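Local coordinates for glycoside hydrolase family 81 (Clostridium thermocellum, PDB 6FOP), which probably hydrolyses beta-1,3-glucans such as laminarin as a glucanase of the cellulosome, at residues S585-Y599 with D616-A628. Numbering follows the deposited sequence. Where two conformers were deposited one is given.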
loop_
_atom_site.group_PDB
_atom_site.type_symbol
_atom_site.label_atom_id
_atom_site.label_comp_id
_atom_site.label_asym_id
_atom_site.label_seq_id
_atom_site.Cartn_x
_atom_site.Cartn_y
_atom_site.Cartn_z
ATOM N N SER A 585 -5.171 2.278 -15.374
ATOM C CA SER A 585 -5.889 1.109 -14.853
ATOM C C SER A 585 -5.835 -0.105 -15.753
ATOM O O SER A 585 -6.495 -1.110 -15.481
ATOM C CB SER A 585 -7.340 1.440 -14.525
ATOM O OG SER A 585 -7.453 2.413 -13.508
ATOM N N LEU A 586 -5.020 -0.065 -16.798
ATOM C CA LEU A 586 -4.931 -1.208 -17.673
ATOM C C LEU A 586 -4.403 -2.457 -16.969
ATOM O O LEU A 586 -4.655 -3.571 -17.427
ATOM C CB LEU A 586 -4.107 -0.893 -18.914
ATOM C CG LEU A 586 -4.688 0.207 -19.840
ATOM C CD1 LEU A 586 -3.693 0.604 -20.920
ATOM C CD2 LEU A 586 -6.015 -0.221 -20.459
ATOM N N TYR A 587 -3.684 -2.273 -15.848
ATOM C CA TYR A 587 -3.219 -3.406 -15.057
ATOM C C TYR A 587 -4.324 -4.347 -14.669
ATOM O O TYR A 587 -4.063 -5.526 -14.458
ATOM C CB TYR A 587 -2.476 -2.946 -13.780
ATOM C CG TYR A 587 -3.374 -2.381 -12.712
ATOM C CD1 TYR A 587 -3.952 -3.213 -11.736
ATOM C CD2 TYR A 587 -3.741 -1.042 -12.716
ATOM C CE1 TYR A 587 -4.830 -2.703 -10.800
ATOM C CE2 TYR A 587 -4.622 -0.529 -11.801
ATOM C CZ TYR A 587 -5.178 -1.362 -10.827
ATOM O OH TYR A 587 -6.058 -0.850 -9.907
ATOM N N LEU A 588 -5.555 -3.846 -14.566
ATOM C CA LEU A 588 -6.666 -4.720 -14.207
ATOM C C LEU A 588 -6.833 -5.882 -15.178
ATOM O O LEU A 588 -7.344 -6.939 -14.811
ATOM C CB LEU A 588 -7.965 -3.913 -14.182
ATOM C CG LEU A 588 -8.108 -2.886 -13.063
ATOM C CD1 LEU A 588 -9.329 -2.012 -13.281
ATOM C CD2 LEU A 588 -8.177 -3.600 -11.702
ATOM N N GLY A 589 -6.423 -5.648 -16.418
ATOM C CA GLY A 589 -6.536 -6.603 -17.501
ATOM C C GLY A 589 -5.303 -7.421 -17.807
ATOM O O GLY A 589 -5.219 -8.024 -18.874
ATOM N N LYS A 590 -4.352 -7.508 -16.864
ATOM C CA LYS A 590 -3.174 -8.379 -17.075
ATOM C C LYS A 590 -3.531 -9.764 -17.578
ATOM O O LYS A 590 -2.861 -10.313 -18.454
ATOM C CB LYS A 590 -2.374 -8.504 -15.780
ATOM C CG LYS A 590 -1.446 -7.353 -15.513
ATOM C CD LYS A 590 -0.538 -7.776 -14.356
ATOM C CE LYS A 590 0.414 -6.690 -13.935
ATOM N NZ LYS A 590 1.598 -6.579 -14.831
ATOM N N ASP A 591 -4.565 -10.359 -17.004
ATOM C CA ASP A 591 -5.057 -11.667 -17.468
ATOM C C ASP A 591 -6.504 -11.473 -17.908
ATOM O O ASP A 591 -7.409 -11.385 -17.064
ATOM C CB ASP A 591 -4.972 -12.720 -16.367
ATOM C CG ASP A 591 -5.362 -14.105 -16.842
ATOM O OD1 ASP A 591 -5.899 -14.251 -17.961
ATOM O OD2 ASP A 591 -5.133 -15.073 -16.066
ATOM N N PRO A 592 -6.745 -11.407 -19.222
ATOM C CA PRO A 592 -8.147 -11.249 -19.682
ATOM C C PRO A 592 -9.074 -12.381 -19.233
ATOM O O PRO A 592 -10.252 -12.129 -19.038
ATOM C CB PRO A 592 -8.049 -11.218 -21.191
ATOM C CG PRO A 592 -6.646 -11.089 -21.522
ATOM C CD PRO A 592 -5.784 -11.341 -20.336
ATOM N N ASN A 593 -8.553 -13.612 -19.088
ATOM C CA ASN A 593 -9.375 -14.705 -18.582
ATOM C C ASN A 593 -9.825 -14.443 -17.151
ATOM O O ASN A 593 -10.913 -14.856 -16.773
ATOM C CB ASN A 593 -8.652 -16.052 -18.708
ATOM C CG ASN A 593 -8.367 -16.418 -20.153
ATOM O OD1 ASN A 593 -7.241 -16.761 -20.516
ATOM N ND2 ASN A 593 -9.387 -16.333 -20.984
ATOM N N TYR A 594 -8.975 -13.783 -16.350
ATOM C CA TYR A 594 -9.374 -13.421 -14.993
ATOM C C TYR A 594 -10.488 -12.372 -15.023
ATOM O O TYR A 594 -11.412 -12.434 -14.212
ATOM C CB TYR A 594 -8.196 -12.937 -14.117
ATOM C CG TYR A 594 -8.669 -12.597 -12.715
ATOM C CD1 TYR A 594 -8.972 -13.609 -11.797
ATOM C CD2 TYR A 594 -8.891 -11.273 -12.327
ATOM C CE1 TYR A 594 -9.479 -13.302 -10.535
ATOM C CE2 TYR A 594 -9.399 -10.958 -11.069
ATOM C CZ TYR A 594 -9.662 -11.987 -10.162
ATOM O OH TYR A 594 -10.168 -11.680 -8.924
ATOM N N ILE A 595 -10.412 -11.400 -15.944
ATOM C CA ILE A 595 -11.520 -10.425 -16.072
ATOM C C ILE A 595 -12.863 -11.190 -16.233
ATOM O O ILE A 595 -13.844 -10.930 -15.540
ATOM C CB ILE A 595 -11.341 -9.509 -17.329
ATOM C CG1 ILE A 595 -10.082 -8.624 -17.292
ATOM C CG2 ILE A 595 -12.595 -8.684 -17.575
ATOM C CD1 ILE A 595 -10.143 -7.528 -16.284
ATOM N N LYS A 596 -12.872 -12.159 -17.142
ATOM C CA LYS A 596 -14.060 -12.985 -17.391
ATOM C C LYS A 596 -14.504 -13.743 -16.138
ATOM O O LYS A 596 -15.662 -13.677 -15.758
ATOM C CB LYS A 596 -13.807 -13.933 -18.566
ATOM C CG LYS A 596 -15.015 -14.781 -18.956
ATOM C CD LYS A 596 -16.227 -13.920 -19.275
ATOM C CE LYS A 596 -17.262 -14.589 -20.176
ATOM N NZ LYS A 596 -18.605 -13.929 -20.114
ATOM N N GLN A 597 -13.561 -14.410 -15.461
ATOM C CA GLN A 597 -13.873 -15.166 -14.246
ATOM C C GLN A 597 -14.398 -14.270 -13.130
ATOM O O GLN A 597 -15.310 -14.647 -12.380
ATOM C CB GLN A 597 -12.638 -15.909 -13.745
ATOM C CG GLN A 597 -12.161 -17.064 -14.599
ATOM C CD GLN A 597 -10.843 -17.644 -14.090
ATOM O OE1 GLN A 597 -9.941 -16.923 -13.672
ATOM N NE2 GLN A 597 -10.736 -18.956 -14.112
ATOM N N ASN A 598 -13.737 -13.120 -12.945
ATOM C CA ASN A 598 -14.115 -12.175 -11.887
ATOM C C ASN A 598 -15.526 -11.637 -12.139
ATOM O O ASN A 598 -16.391 -11.635 -11.243
ATOM C CB ASN A 598 -13.037 -11.081 -11.774
ATOM C CG ASN A 598 -13.380 -10.015 -10.770
ATOM O OD1 ASN A 598 -14.367 -9.289 -10.911
ATOM N ND2 ASN A 598 -12.521 -9.861 -9.751
ATOM N N TYR A 599 -15.767 -11.174 -13.364
ATOM C CA TYR A 599 -17.085 -10.682 -13.754
ATOM C C TYR A 599 -18.171 -11.739 -13.629
ATOM O O TYR A 599 -19.250 -11.447 -13.085
ATOM C CB TYR A 599 -16.999 -10.106 -15.164
ATOM C CG TYR A 599 -18.280 -9.553 -15.736
ATOM C CD1 TYR A 599 -18.631 -8.211 -15.555
ATOM C CD2 TYR A 599 -19.105 -10.337 -16.531
ATOM C CE1 TYR A 599 -19.798 -7.709 -16.120
ATOM C CE2 TYR A 599 -20.238 -9.823 -17.121
ATOM C CZ TYR A 599 -20.608 -8.516 -16.865
ATOM O OH TYR A 599 -21.750 -8.005 -17.463
ATOM N N ASP A 616 -21.675 0.900 -15.231
ATOM C CA ASP A 616 -20.569 1.637 -15.877
ATOM C C ASP A 616 -19.189 1.095 -15.480
ATOM O O ASP A 616 -18.370 0.754 -16.340
ATOM C CB ASP A 616 -20.641 3.153 -15.673
ATOM C CG ASP A 616 -20.837 3.599 -14.226
ATOM O OD1 ASP A 616 -21.109 2.773 -13.310
ATOM O OD2 ASP A 616 -20.697 4.814 -14.001
ATOM N N ILE A 617 -18.962 0.981 -14.172
ATOM C CA ILE A 617 -17.687 0.467 -13.657
ATOM C C ILE A 617 -17.489 -0.959 -14.179
ATOM O O ILE A 617 -16.391 -1.315 -14.631
ATOM C CB ILE A 617 -17.682 0.473 -12.133
ATOM C CG1 ILE A 617 -17.911 1.863 -11.548
ATOM C CG2 ILE A 617 -16.399 -0.121 -11.586
ATOM C CD1 ILE A 617 -16.959 2.909 -11.988
ATOM N N GLN A 618 -18.546 -1.788 -14.106
ATOM C CA GLN A 618 -18.403 -3.195 -14.505
ATOM C C GLN A 618 -18.182 -3.361 -15.991
ATOM O O GLN A 618 -17.438 -4.249 -16.420
ATOM C CB GLN A 618 -19.604 -4.021 -14.069
ATOM C CG GLN A 618 -19.717 -4.170 -12.566
ATOM C CD GLN A 618 -18.593 -4.977 -11.975
ATOM O OE1 GLN A 618 -17.894 -5.684 -12.687
ATOM N NE2 GLN A 618 -18.460 -4.916 -10.649
ATOM N N TYR A 619 -18.838 -2.519 -16.803
ATOM C CA TYR A 619 -18.617 -2.655 -18.248
ATOM C C TYR A 619 -17.265 -2.089 -18.691
ATOM O O TYR A 619 -16.666 -2.622 -19.640
ATOM C CB TYR A 619 -19.763 -2.043 -19.048
ATOM C CG TYR A 619 -21.127 -2.661 -18.809
ATOM C CD1 TYR A 619 -21.271 -3.978 -18.386
ATOM C CD2 TYR A 619 -22.273 -1.922 -19.029
ATOM C CE1 TYR A 619 -22.516 -4.556 -18.204
ATOM C CE2 TYR A 619 -23.526 -2.484 -18.831
ATOM C CZ TYR A 619 -23.650 -3.781 -18.388
ATOM O OH TYR A 619 -24.889 -4.346 -18.211
ATOM N N MET A 620 -16.739 -1.070 -17.996
ATOM C CA MET A 620 -15.355 -0.647 -18.239
ATOM C C MET A 620 -14.369 -1.766 -17.926
ATOM O O MET A 620 -13.407 -1.997 -18.677
ATOM C CB MET A 620 -15.015 0.582 -17.428
ATOM C CG MET A 620 -15.696 1.840 -17.942
ATOM S SD MET A 620 -15.039 3.278 -17.060
ATOM C CE MET A 620 -15.825 3.135 -15.468
ATOM N N TYR A 621 -14.644 -2.511 -16.840
ATOM C CA TYR A 621 -13.814 -3.648 -16.457
ATOM C C TYR A 621 -13.921 -4.786 -17.482
ATOM O O TYR A 621 -12.908 -5.304 -17.972
ATOM C CB TYR A 621 -14.271 -4.135 -15.093
ATOM C CG TYR A 621 -13.497 -5.298 -14.553
ATOM C CD1 TYR A 621 -12.193 -5.116 -14.068
ATOM C CD2 TYR A 621 -14.071 -6.563 -14.447
ATOM C CE1 TYR A 621 -11.471 -6.181 -13.565
ATOM C CE2 TYR A 621 -13.350 -7.625 -13.917
ATOM C CZ TYR A 621 -12.050 -7.432 -13.482
ATOM O OH TYR A 621 -11.349 -8.507 -12.932
ATOM N N TYR A 622 -15.170 -5.103 -17.873
ATOM C CA TYR A 622 -15.425 -6.213 -18.792
ATOM C C TYR A 622 -14.834 -5.922 -20.172
ATOM O O TYR A 622 -14.470 -6.860 -20.900
ATOM C CB TYR A 622 -16.919 -6.532 -18.918
ATOM C CG TYR A 622 -17.191 -7.860 -19.563
ATOM C CD1 TYR A 622 -16.903 -9.052 -18.905
ATOM C CD2 TYR A 622 -17.791 -7.934 -20.810
ATOM C CE1 TYR A 622 -17.132 -10.274 -19.501
ATOM C CE2 TYR A 622 -18.027 -9.165 -21.415
ATOM C CZ TYR A 622 -17.735 -10.331 -20.739
ATOM O OH TYR A 622 -17.981 -11.554 -21.324
ATOM N N ALA A 623 -14.729 -4.627 -20.525
ATOM C CA ALA A 623 -14.091 -4.229 -21.776
ATOM C C ALA A 623 -12.608 -4.621 -21.866
ATOM O O ALA A 623 -12.060 -4.617 -22.962
ATOM C CB ALA A 623 -14.234 -2.731 -21.986
ATOM N N LEU A 624 -11.986 -5.006 -20.735
ATOM C CA LEU A 624 -10.635 -5.560 -20.749
ATOM C C LEU A 624 -10.599 -7.051 -21.111
ATOM O O LEU A 624 -9.510 -7.648 -21.207
ATOM C CB LEU A 624 -9.932 -5.292 -19.429
ATOM C CG LEU A 624 -9.730 -3.814 -19.110
ATOM C CD1 LEU A 624 -9.404 -3.597 -17.636
ATOM C CD2 LEU A 624 -8.650 -3.208 -20.003
ATOM N N TYR A 625 -11.780 -7.619 -21.390
ATOM C CA TYR A 625 -11.906 -8.956 -21.994
ATOM C C TYR A 625 -12.638 -8.890 -23.356
ATOM O O TYR A 625 -12.169 -9.437 -24.338
ATOM C CB TYR A 625 -12.673 -9.860 -21.026
ATOM C CG TYR A 625 -13.086 -11.196 -21.568
ATOM C CD1 TYR A 625 -12.149 -12.198 -21.783
ATOM C CD2 TYR A 625 -14.426 -11.468 -21.881
ATOM C CE1 TYR A 625 -12.526 -13.438 -22.271
ATOM C CE2 TYR A 625 -14.813 -12.708 -22.358
ATOM C CZ TYR A 625 -13.863 -13.683 -22.563
ATOM O OH TYR A 625 -14.261 -14.903 -23.060
ATOM N N ASP A 626 -13.794 -8.234 -23.380
ATOM C CA ASP A 626 -14.636 -8.189 -24.593
ATOM C C ASP A 626 -15.247 -6.792 -24.729
ATOM O O ASP A 626 -16.369 -6.550 -24.280
ATOM C CB ASP A 626 -15.706 -9.274 -24.556
ATOM C CG ASP A 626 -16.479 -9.383 -25.854
ATOM O OD1 ASP A 626 -16.347 -8.488 -26.739
ATOM O OD2 ASP A 626 -17.252 -10.367 -25.957
ATOM N N PRO A 627 -14.482 -5.864 -25.326
ATOM C CA PRO A 627 -15.006 -4.504 -25.464
ATOM C C PRO A 627 -16.252 -4.377 -26.347
ATOM O O PRO A 627 -17.076 -3.503 -26.106
ATOM C CB PRO A 627 -13.838 -3.702 -26.026
ATOM C CG PRO A 627 -12.737 -4.652 -26.299
ATOM C CD PRO A 627 -13.081 -5.992 -25.769
ATOM N N ALA A 628 -16.379 -5.233 -27.358
ATOM C CA ALA A 628 -17.574 -5.178 -28.203
ATOM C C ALA A 628 -18.836 -5.522 -27.406
ATOM O O ALA A 628 -19.861 -4.845 -27.514
ATOM C CB ALA A 628 -17.430 -6.094 -29.401
HETATM O O HOH W 1 -8.704 -7.705 -12.442
HETATM O O HOH W 2 -6.778 -7.268 -21.053
HETATM O O HOH W 3 -16.798 -7.862 -11.323
#
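I595 drives its CD1 methyl onto one face of the Y621 ring, 3.7 Å from the ring centroid and shifted toward the rim at CE1. CG1, anti to the carbonyl carbon (chi1 -63°), carries CD1 to that ring and also against L624 CB, while the other branch, CG2, runs past Y625 CB at 3.6 Å. L624 extends this tightly packed apolar part to the 3-10 turn 586-588 ahead of helix 592-606: its CD1 touches L588 CB at 3.8 Å, and its CD2 meets L586 CD2, the two leucines crossing at about a right angle. F578 stacks on Y621, whose hydroxyl lies close to N598 CB and shares a water with L588 O. Further along the helix, Y599 lays its ring against Y622, centroids 4.3 Å apart and planes inclined by 36°, and Y599 OH lies in the plane of the Y619 ring, at its edge. The helical segments 592-599 and 616-622 run roughly antiparallel, at 149°.

The side nearer solvent, formed by partly exposed K596 and Y625, is more polar. Here K596 CB sits 3.8 Å above the centre of the Y625 ring, and a bend at chi2 carries the chain across that face until NZ donates to Y622 OH at 2.7 Å. E600 forms a salt bridge with the same ammonium group.

N598 OD1 accepts from a water that also donates to Q618 OE1, and it is hydrogen-bonded to H574, a nickel ligand. Apolar and aromatic packing therefore makes up the buried part, supplemented by the K596–Y622 bond and bridging waters, while the N598 amide, also bonded through ND2 to Y594 OH, probably helps orient H574 as a second-shell group of the nickel site.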